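PDB 3VPC: glutamate--LysW ligase ArgX from Sulfolobus tokodaii, which probably joins glutamate to the C-terminal glutamate of the carrier protein LysW at the expense of ATP, a step of arginine biosynthesis. Local coordinates for residues F122-K127 with H164-Y169; A112-Y117 with E145-I150; I101-I106 with P242-V247. One frame throughout, in Å; residues are numbered along the deposited sequence.

Contact 1 (F122-K127 with H164-Y169); sequences FPLIDK and HIVQEY. With ADP (adenosine-5'-diphosphate), chain E.
Two central strands of the ATP-grasp four-stranded antiparallel sheet, 124-127 and 164-168, meet here, with Ile125 opposite Gln167 and Lys127 opposite Ile165 in hydrogen-bonded pairs. Gln167 N donates a hydrogen bond to Ile125 O at 2.8 Å, and Lys127 N bonds Ile165 O. The side chains of Ile125, Lys127 and Gln167 rise from one face, which receives the nucleotide. Lys127 leaves the backbone with CG between N and the carbonyl carbon (chi1 66°), then runs extended. This carries NZ out over the sheet, where it bonds ADP O1A at 2.7 Å and N7; Asn249 OD1 is another partner. In this ATP-grasp pocket Gln167 OE1 accepts from ADP N6 at 2.9 Å and also from Lys127 NZ, which stands above the amide carbonyl plane. Beta-branched Ile125 presses CG1 against both ADP C6 and Tyr169 CD1, giving the adenine an apolar bed. Asp126 and Val166 point to the other face, toward helix 110-120. There His164 ND1 donates to the syn lone pair of Asp126 OD2 at 2.6 Å, nearly straight (173°) and in the ring plane, with carboxylate and ring planes 50° apart. Arg153 pairs with Asp126 OD1 and Tyr117 OH with OD2, probably favouring the charged carboxylate.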
loop_
_atom_site.group_PDB
_atom_site.type_symbol
_atom_site.label_atom_id
_atom_site.label_comp_id
_atom_site.label_asym_id
_atom_site.label_seq_id
_atom_site.Cartn_x
_atom_site.Cartn_y
_atom_site.Cartn_z
ATOM N N PHE A 122 -26.244 5.486 14.813
ATOM C CA PHE A 122 -25.220 6.484 15.080
ATOM C C PHE A 122 -25.452 7.218 16.397
ATOM O O PHE A 122 -26.604 7.448 16.797
ATOM C CB PHE A 122 -25.145 7.495 13.926
ATOM C CG PHE A 122 -24.916 6.868 12.584
ATOM C CD1 PHE A 122 -23.623 6.540 12.155
ATOM C CD2 PHE A 122 -25.991 6.612 11.734
ATOM C CE1 PHE A 122 -23.417 5.939 10.899
ATOM C CE2 PHE A 122 -25.795 6.030 10.474
ATOM C CZ PHE A 122 -24.494 5.705 10.053
ATOM N N PRO A 123 -24.368 7.605 17.086
ATOM C CA PRO A 123 -22.961 7.443 16.704
ATOM C C PRO A 123 -22.427 6.007 16.899
ATOM O O PRO A 123 -23.025 5.223 17.621
ATOM C CB PRO A 123 -22.234 8.363 17.684
ATOM C CG PRO A 123 -23.086 8.331 18.905
ATOM C CD PRO A 123 -24.503 8.346 18.352
ATOM N N LEU A 124 -21.304 5.721 16.250
ATOM C CA LEU A 124 -20.608 4.435 16.360
ATOM C C LEU A 124 -19.087 4.612 16.250
ATOM O O LEU A 124 -18.599 5.658 15.830
ATOM C CB LEU A 124 -21.155 3.441 15.307
ATOM C CG LEU A 124 -20.996 3.782 13.828
ATOM C CD1 LEU A 124 -19.617 3.401 13.304
ATOM C CD2 LEU A 124 -22.114 3.100 12.969
ATOM N N ILE A 125 -18.336 3.599 16.687
ATOM C CA ILE A 125 -16.908 3.552 16.473
ATOM C C ILE A 125 -16.688 2.498 15.383
ATOM O O ILE A 125 -17.313 1.457 15.410
ATOM C CB ILE A 125 -16.156 3.139 17.786
ATOM C CG1 ILE A 125 -16.183 4.293 18.815
ATOM C CG2 ILE A 125 -14.718 2.673 17.478
ATOM C CD1 ILE A 125 -15.201 5.456 18.485
ATOM N N ASP A 126 -15.845 2.804 14.406
ATOM C CA ASP A 126 -15.353 1.813 13.464
ATOM C C ASP A 126 -13.811 1.788 13.551
ATOM O O ASP A 126 -13.125 2.809 13.318
ATOM C CB ASP A 126 -15.845 2.169 12.060
ATOM C CG ASP A 126 -15.401 1.200 10.987
ATOM O OD1 ASP A 126 -14.545 0.317 11.230
ATOM O OD2 ASP A 126 -15.920 1.360 9.852
ATOM N N LYS A 127 -13.268 0.621 13.863
ATOM C CA LYS A 127 -11.816 0.452 13.859
ATOM C C LYS A 127 -11.395 -0.882 13.231
ATOM O O LYS A 127 -12.162 -1.838 13.242
ATOM C CB LYS A 127 -11.273 0.544 15.291
ATOM C CG LYS A 127 -11.721 -0.593 16.204
ATOM C CD LYS A 127 -11.444 -0.183 17.688
ATOM C CE LYS A 127 -12.003 -1.205 18.663
ATOM N NZ LYS A 127 -12.010 -0.693 20.081
ATOM N N HIS A 164 -13.781 -4.201 9.237
ATOM C CA HIS A 164 -14.340 -3.195 10.126
ATOM C C HIS A 164 -14.869 -3.836 11.392
ATOM O O HIS A 164 -15.612 -4.832 11.338
ATOM C CB HIS A 164 -15.517 -2.473 9.438
ATOM C CG HIS A 164 -15.132 -1.755 8.181
ATOM N ND1 HIS A 164 -15.143 -0.383 8.074
ATOM C CD2 HIS A 164 -14.741 -2.221 6.973
ATOM C CE1 HIS A 164 -14.762 -0.032 6.860
ATOM N NE2 HIS A 164 -14.515 -1.130 6.171
ATOM N N ILE A 165 -14.504 -3.265 12.532
ATOM C CA ILE A 165 -15.171 -3.596 13.789
ATOM C C ILE A 165 -16.066 -2.400 14.146
ATOM O O ILE A 165 -15.581 -1.327 14.472
ATOM C CB ILE A 165 -14.174 -3.855 14.968
ATOM C CG1 ILE A 165 -13.138 -4.928 14.589
ATOM C CG2 ILE A 165 -14.961 -4.285 16.190
ATOM C CD1 ILE A 165 -12.063 -5.186 15.662
ATOM N N VAL A 166 -17.371 -2.609 14.044
ATOM C CA VAL A 166 -18.350 -1.540 14.196
ATOM C C VAL A 166 -18.985 -1.675 15.577
ATOM O O VAL A 166 -19.678 -2.645 15.864
ATOM C CB VAL A 166 -19.408 -1.628 13.063
ATOM C CG1 VAL A 166 -20.468 -0.526 13.205
ATOM C CG2 VAL A 166 -18.726 -1.556 11.707
ATOM N N GLN A 167 -18.743 -0.678 16.426
ATOM C CA GLN A 167 -19.061 -0.760 17.845
ATOM C C GLN A 167 -19.940 0.365 18.360
ATOM O O GLN A 167 -19.963 1.480 17.792
ATOM C CB GLN A 167 -17.764 -0.698 18.659
ATOM C CG GLN A 167 -16.758 -1.744 18.300
ATOM C CD GLN A 167 -15.649 -1.833 19.302
ATOM O OE1 GLN A 167 -15.128 -0.810 19.760
ATOM N NE2 GLN A 167 -15.277 -3.061 19.660
ATOM N N GLU A 168 -20.649 0.066 19.438
ATOM C CA GLU A 168 -21.261 1.090 20.252
ATOM C C GLU A 168 -20.176 2.091 20.624
ATOM O O GLU A 168 -19.009 1.721 20.793
ATOM C CB GLU A 168 -21.863 0.494 21.525
ATOM C CG GLU A 168 -20.817 -0.051 22.545
ATOM C CD GLU A 168 -21.470 -0.568 23.803
ATOM O OE1 GLU A 168 -22.292 0.174 24.399
ATOM O OE2 GLU A 168 -21.167 -1.702 24.202
ATOM N N TYR A 169 -20.567 3.358 20.718
ATOM C CA TYR A 169 -19.668 4.398 21.194
ATOM C C TYR A 169 -19.839 4.547 22.710
ATOM O O TYR A 169 -20.908 4.959 23.196
ATOM C CB TYR A 169 -19.959 5.730 20.472
ATOM C CG TYR A 169 -19.076 6.874 20.939
ATOM C CD1 TYR A 169 -17.731 6.656 21.228
ATOM C CD2 TYR A 169 -19.584 8.174 21.089
ATOM C CE1 TYR A 169 -16.905 7.687 21.650
ATOM C CE2 TYR A 169 -18.764 9.215 21.527
ATOM C CZ TYR A 169 -17.424 8.961 21.806
ATOM O OH TYR A 169 -16.571 9.973 22.218
HETATM P PB ADP E . -5.592 0.932 19.142
HETATM O O1B ADP E . -5.330 -0.569 19.230
HETATM O O2B ADP E . -5.033 1.736 20.314
HETATM O O3B ADP E . -5.117 1.505 17.830
HETATM P PA ADP E . -8.180 1.059 20.466
HETATM O O1A ADP E . -9.429 0.205 20.310
HETATM O O2A ADP E . -7.293 0.882 21.710
HETATM O O3A ADP E . -7.227 1.085 19.171
HETATM O "O5'" ADP E . -8.779 2.525 20.656
HETATM C "C5'" ADP E . -7.998 3.692 20.807
HETATM C "C4'" ADP E . -8.815 4.619 21.696
HETATM O "O4'" ADP E . -10.111 4.889 21.162
HETATM C "C3'" ADP E . -9.095 3.963 23.035
HETATM O "O3'" ADP E . -8.050 4.345 23.902
HETATM C "C2'" ADP E . -10.375 4.574 23.504
HETATM O "O2'" ADP E . -10.082 5.886 24.022
HETATM C "C1'" ADP E . -11.094 4.829 22.196
HETATM N N9 ADP E . -12.098 3.801 21.843
HETATM C C8 ADP E . -11.877 2.677 21.117
HETATM N N7 ADP E . -13.030 1.992 20.949
HETATM C C5 ADP E . -14.006 2.680 21.574
HETATM C C6 ADP E . -15.467 2.516 21.770
HETATM N N6 ADP E . -16.105 1.441 21.255
HETATM N N1 ADP E . -16.137 3.467 22.472
HETATM C C2 ADP E . -15.486 4.545 22.981
HETATM N N3 ADP E . -14.162 4.767 22.835
HETATM C C4 ADP E . -13.386 3.886 22.143
HETATM O O HOH W 1 -23.108 4.310 20.296
#

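Contact 2 (A112-Y117 with E145-I150); sequences AALKAY and EGKTII
The ring of Tyr117 has Ala113 O, one turn back in its own helix, over one face, 3.3 Å above the plane and offset toward the rim, while Gly146 O lies at its edge, in plane, 3.4 Å from Tyr117 CE1. The side chain of Ile150 points back at that of Tyr117 and meets the ring obliquely, its CD1 3.3 Å from Tyr117 CE1. These residues join helices 110-120 and 143-154, which pack on the four-stranded sheet of the ATP-grasp domain; the axes of segments 112-117 and 145-150 approach to 10.3 Å, nearly antiparallel at 152°. Small residues suit the places where the ring and the isoleucine must fit: Ala113 offers just a methyl, CB, to Ile150 CG1 at 3.7 Å, and glycine has no side chain, letting Tyr117 CD1 come within 3.9 Å of Gly146 CA. Tyr117 CG stands beside the backbone N, anti to the carbonyl carbon (chi1 -68°), which sends the ring toward helix 143-154 and its hydroxyl to Asp126 of the sheet. Thr148 hydrogen-bonds Ser138 of a second subunit, whereas Lys115 pairs with Glu36 of a third. Toward the partly exposed margin, Lys147 runs extended, and its CE methylene rests 4.0 Å from Leu114 CD2.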
loop_
_atom_site.group_PDB
_atom_site.type_symbol
_atom_site.label_atom_id
_atom_site.label_comp_id
_atom_site.label_asym_id
_atom_site.label_seq_id
_atom_site.Cartn_x
_atom_site.Cartn_y
_atom_site.Cartn_z
ATOM N N ALA A 112 -20.788 -4.555 3.310
ATOM C CA ALA A 112 -21.147 -5.039 4.629
ATOM C C ALA A 112 -20.992 -3.936 5.690
ATOM O O ALA A 112 -21.735 -3.890 6.666
ATOM C CB ALA A 112 -20.312 -6.295 4.985
ATOM N N ALA A 113 -19.993 -3.078 5.504
ATOM C CA ALA A 113 -19.693 -2.029 6.468
ATOM C C ALA A 113 -20.880 -1.082 6.558
ATOM O O ALA A 113 -21.318 -0.713 7.652
ATOM C CB ALA A 113 -18.451 -1.289 6.048
ATOM N N LEU A 114 -21.431 -0.720 5.403
ATOM C CA LEU A 114 -22.564 0.186 5.426
ATOM C C LEU A 114 -23.776 -0.489 6.081
ATOM O O LEU A 114 -24.516 0.142 6.835
ATOM C CB LEU A 114 -22.880 0.719 4.029
ATOM C CG LEU A 114 -24.040 1.732 3.961
ATOM C CD1 LEU A 114 -23.813 2.986 4.834
ATOM C CD2 LEU A 114 -24.254 2.113 2.499
ATOM N N LYS A 115 -23.962 -1.778 5.832
ATOM C CA LYS A 115 -25.063 -2.493 6.459
ATOM C C LYS A 115 -24.872 -2.564 7.965
ATOM O O LYS A 115 -25.840 -2.450 8.710
ATOM C CB LYS A 115 -25.247 -3.879 5.830
ATOM C CG LYS A 115 -25.669 -3.772 4.374
ATOM C CD LYS A 115 -26.355 -5.020 3.864
ATOM C CE LYS A 115 -25.469 -5.795 2.934
ATOM N NZ LYS A 115 -26.235 -6.437 1.802
ATOM N N ALA A 116 -23.613 -2.713 8.406
ATOM C CA ALA A 116 -23.310 -2.766 9.833
ATOM C C ALA A 116 -23.635 -1.427 10.508
ATOM O O ALA A 116 -24.213 -1.412 11.609
ATOM C CB ALA A 116 -21.841 -3.146 10.068
ATOM N N TYR A 117 -23.267 -0.337 9.846
ATOM C CA TYR A 117 -23.561 1.038 10.312
ATOM C C TYR A 117 -25.055 1.227 10.514
ATOM O O TYR A 117 -25.511 1.688 11.575
ATOM C CB TYR A 117 -23.069 2.100 9.307
ATOM C CG TYR A 117 -21.562 2.282 9.119
ATOM C CD1 TYR A 117 -21.086 3.072 8.080
ATOM C CD2 TYR A 117 -20.617 1.676 9.974
ATOM C CE1 TYR A 117 -19.730 3.271 7.878
ATOM C CE2 TYR A 117 -19.236 1.859 9.773
ATOM C CZ TYR A 117 -18.804 2.655 8.722
ATOM O OH TYR A 117 -17.470 2.897 8.479
ATOM N N GLU A 145 -20.478 10.665 6.966
ATOM C CA GLU A 145 -19.176 10.411 7.569
ATOM C C GLU A 145 -18.839 8.937 7.405
ATOM O O GLU A 145 -17.702 8.592 7.063
ATOM C CB GLU A 145 -19.183 10.813 9.035
ATOM C CG GLU A 145 -17.849 10.604 9.774
ATOM C CD GLU A 145 -17.780 11.450 11.024
ATOM O OE1 GLU A 145 -18.813 11.546 11.714
ATOM O OE2 GLU A 145 -16.703 12.034 11.295
ATOM N N GLY A 146 -19.841 8.084 7.625
ATOM C CA GLY A 146 -19.681 6.636 7.451
ATOM C C GLY A 146 -19.236 6.288 6.037
ATOM O O GLY A 146 -18.294 5.541 5.859
ATOM N N LYS A 147 -19.916 6.847 5.036
ATOM C CA LYS A 147 -19.553 6.619 3.639
ATOM C C LYS A 147 -18.117 7.026 3.293
ATOM O O LYS A 147 -17.431 6.292 2.576
ATOM C CB LYS A 147 -20.588 7.262 2.678
ATOM C CG LYS A 147 -21.943 6.517 2.736
ATOM C CD LYS A 147 -22.980 7.015 1.719
ATOM C CE LYS A 147 -24.134 5.995 1.622
ATOM N NZ LYS A 147 -25.200 6.468 0.672
ATOM N N THR A 148 -17.643 8.180 3.786
ATOM C CA THR A 148 -16.272 8.584 3.458
ATOM C C THR A 148 -15.240 7.690 4.186
ATOM O O THR A 148 -14.208 7.354 3.614
ATOM C CB THR A 148 -15.987 10.124 3.676
ATOM O OG1 THR A 148 -14.757 10.485 3.025
ATOM C CG2 THR A 148 -15.899 10.517 5.158
ATOM N N ILE A 149 -15.532 7.311 5.429
ATOM C CA ILE A 149 -14.668 6.395 6.160
ATOM C C ILE A 149 -14.533 5.045 5.439
ATOM O O ILE A 149 -13.424 4.565 5.269
ATOM C CB ILE A 149 -15.123 6.189 7.632
ATOM C CG1 ILE A 149 -15.010 7.499 8.438
ATOM C CG2 ILE A 149 -14.345 5.024 8.280
ATOM C CD1 ILE A 149 -13.647 8.175 8.352
ATOM N N ILE A 150 -15.655 4.469 4.988
ATOM C CA ILE A 150 -15.628 3.217 4.209
ATOM C C ILE A 150 -14.714 3.357 2.966
ATOM O O ILE A 150 -13.841 2.493 2.690
ATOM C CB ILE A 150 -17.058 2.777 3.805
ATOM C CG1 ILE A 150 -17.829 2.232 5.019
ATOM C CG2 ILE A 150 -17.007 1.748 2.666
ATOM C CD1 ILE A 150 -19.377 2.153 4.829
#

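Contact 3 (I101-I106 with P242-V247); sequences IPDSII and PNKGYV
Lys244 and Asp103 reach across to each other obliquely: Lys244 sets its first bond toward the other segment, and the chain then bends at chi3 (-102°) before NZ arrives above the carboxylate plane of Asp103. The salt bridge from Lys244 NZ to Asp103 OD1 measures 2.7 Å, with the nitrogen 70° out of that plane. The same ammonium group gives a second bond to the backbone, Ile101 O, at 2.8 Å; here NZ approaches in the carbonyl plane at a C=O...N angle of 153°, near the line of the C=O bond. Glu168 OE2 takes a third bond from NZ, and it also accepts from the backbone N of Asp103, so one lysine is held by two carboxylates and a carbonyl. A long, flexible, charged residue suits this place, because its backbone lies in the turn between two strands and its end must span to the loop that leads into strand 104-107. That turn closes the beta hairpin of strands 233-241 and 245-252, neighbours in the five-stranded antiparallel sheet, and the contact ties it to the entry of the edge strand of this chain's four-stranded sheet; the nucleotide lies between these two sheets of the ATP-grasp fold. Beside the polar bridge, Val247 meets Pro102 obliquely, and Val247 CB comes within 3.7 Å of Ile101 C, the carbonyl carbon. The compact, branched valine packs directly onto the peptide, while the ring of Pro102 offers its CD and CG methylenes to Val247 CG2, the nearer, CD, at 4.0 Å. Ser104 OG turns back to donate to Pro102 O at 2.8 Å, from above the carbonyl plane, and Gln167 NE2 bonds the same hydroxyl. Ile105 and Ile106 pair with an antiparallel strand of a third subunit, continuing the sheet across the interface.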
loop_
_atom_site.group_PDB
_atom_site.type_symbol
_atom_site.label_atom_id
_atom_site.label_comp_id
_atom_site.label_asym_id
_atom_site.label_seq_id
_atom_site.Cartn_x
_atom_site.Cartn_y
_atom_site.Cartn_z
ATOM N N ILE A 101 -17.648 -7.027 26.299
ATOM C CA ILE A 101 -16.872 -6.332 25.280
ATOM C C ILE A 101 -17.798 -5.219 24.750
ATOM O O ILE A 101 -18.983 -5.252 25.047
ATOM C CB ILE A 101 -16.449 -7.305 24.135
ATOM C CG1 ILE A 101 -17.685 -7.897 23.431
ATOM C CG2 ILE A 101 -15.490 -8.390 24.669
ATOM C CD1 ILE A 101 -17.362 -8.531 22.093
ATOM N N PRO A 102 -17.260 -4.208 24.021
ATOM C CA PRO A 102 -18.166 -3.236 23.404
ATOM C C PRO A 102 -19.046 -4.000 22.413
ATOM O O PRO A 102 -18.547 -4.895 21.744
ATOM C CB PRO A 102 -17.219 -2.302 22.623
ATOM C CG PRO A 102 -15.877 -2.503 23.255
ATOM C CD PRO A 102 -15.845 -3.920 23.706
ATOM N N ASP A 103 -20.330 -3.675 22.353
ATOM C CA ASP A 103 -21.215 -4.273 21.354
ATOM C C ASP A 103 -20.593 -4.106 19.973
ATOM O O ASP A 103 -20.304 -2.981 19.538
ATOM C CB ASP A 103 -22.615 -3.648 21.401
ATOM C CG ASP A 103 -23.364 -3.938 22.714
ATOM O OD1 ASP A 103 -23.073 -4.945 23.424
ATOM O OD2 ASP A 103 -24.279 -3.152 23.019
ATOM N N SER A 104 -20.367 -5.227 19.289
ATOM C CA SER A 104 -19.590 -5.185 18.049
ATOM C C SER A 104 -20.232 -5.930 16.921
ATOM O O SER A 104 -20.870 -6.954 17.136
ATOM C CB SER A 104 -18.190 -5.766 18.246
ATOM O OG SER A 104 -17.467 -5.019 19.189
ATOM N N ILE A 105 -20.013 -5.415 15.715
ATOM C CA ILE A 105 -20.448 -6.058 14.488
ATOM C C ILE A 105 -19.240 -6.040 13.559
ATOM O O ILE A 105 -18.604 -5.006 13.374
ATOM C CB ILE A 105 -21.663 -5.327 13.812
ATOM C CG1 ILE A 105 -22.881 -5.250 14.745
ATOM C CG2 ILE A 105 -22.066 -6.057 12.531
ATOM C CD1 ILE A 105 -23.962 -4.241 14.230
ATOM N N ILE A 106 -18.917 -7.199 12.995
ATOM C CA ILE A 106 -17.814 -7.330 12.071
ATOM C C ILE A 106 -18.304 -7.186 10.622
ATOM O O ILE A 106 -19.247 -7.868 10.213
ATOM C CB ILE A 106 -17.144 -8.717 12.224
ATOM C CG1 ILE A 106 -16.648 -8.946 13.668
ATOM C CG2 ILE A 106 -16.035 -8.905 11.201
ATOM C CD1 ILE A 106 -16.103 -7.698 14.391
ATOM N N PRO A 242 -21.766 2.352 31.237
ATOM C CA PRO A 242 -22.921 2.638 32.109
ATOM C C PRO A 242 -23.740 1.410 32.548
ATOM O O PRO A 242 -24.173 1.355 33.695
ATOM C CB PRO A 242 -23.780 3.605 31.269
ATOM C CG PRO A 242 -23.153 3.637 29.892
ATOM C CD PRO A 242 -21.720 3.253 30.072
ATOM N N ASN A 243 -23.948 0.446 31.652
ATOM C CA ASN A 243 -24.757 -0.744 31.944
ATOM C C ASN A 243 -23.939 -2.001 32.197
ATOM O O ASN A 243 -24.325 -2.837 33.012
ATOM C CB ASN A 243 -25.745 -1.016 30.803
ATOM C CG ASN A 243 -26.701 0.139 30.579
ATOM O OD1 ASN A 243 -27.691 0.291 31.299
ATOM N ND2 ASN A 243 -26.395 0.980 29.597
ATOM N N LYS A 244 -22.830 -2.149 31.477
ATOM C CA LYS A 244 -22.015 -3.362 31.566
ATOM C C LYS A 244 -20.970 -3.291 32.687
ATOM O O LYS A 244 -20.361 -4.309 33.036
ATOM C CB LYS A 244 -21.353 -3.670 30.212
ATOM C CG LYS A 244 -22.273 -4.420 29.233
ATOM C CD LYS A 244 -21.596 -4.682 27.879
ATOM C CE LYS A 244 -22.068 -3.713 26.801
ATOM N NZ LYS A 244 -21.486 -4.084 25.488
ATOM N N GLY A 245 -20.773 -2.094 33.238
ATOM C CA GLY A 245 -19.746 -1.841 34.257
ATOM C C GLY A 245 -18.336 -1.678 33.704
ATOM O O GLY A 245 -17.769 -0.579 33.702
ATOM N N TYR A 246 -17.749 -2.780 33.263
ATOM C CA TYR A 246 -16.460 -2.741 32.589
ATOM C C TYR A 246 -16.516 -3.665 31.375
ATOM O O TYR A 246 -17.079 -4.758 31.434
ATOM C CB TYR A 246 -15.340 -3.204 33.523
ATOM C CG TYR A 246 -15.115 -2.349 34.761
ATOM C CD1 TYR A 246 -14.584 -1.062 34.663
ATOM C CD2 TYR A 246 -15.420 -2.841 36.035
ATOM C CE1 TYR A 246 -14.371 -0.277 35.805
ATOM C CE2 TYR A 246 -15.207 -2.059 37.189
ATOM C CZ TYR A 246 -14.683 -0.786 37.061
ATOM O OH TYR A 246 -14.467 -0.018 38.186
ATOM N N VAL A 247 -15.936 -3.220 30.272
ATOM C CA VAL A 247 -15.818 -4.062 29.086
ATOM C C VAL A 247 -14.355 -4.126 28.666
ATOM O O VAL A 247 -13.619 -3.147 28.829
ATOM C CB VAL A 247 -16.672 -3.537 27.886
ATOM C CG1 VAL A 247 -18.132 -3.388 28.283
ATOM C CG2 VAL A 247 -16.120 -2.225 27.357
#

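Overall arrangement
All three contacts are mostly buried, yet contact 1 has an exposed end at Pro123, contact 3 an exposed margin at Asp103 and contact 2 a partly exposed one at Leu114 and Lys147. Contacts 1 and 3 share the four-stranded sheet, with strands 164-168 and 104-107 as neighbours; contact 2 is the helix layer on that sheet's other side, away from the nucleotide. Chemistry follows place: backbone pairing and nucleotide bonds in contact 1, apolar packing without cross-segment hydrogen bonds in contact 2, a salt bridge with an apolar patch in contact 3. Tyr117 links contacts 1 and 2, Glu168 contacts 1 and 3. Contacts 2 and 3 border a third subunit, contact 2 also a second; none touches contact 1.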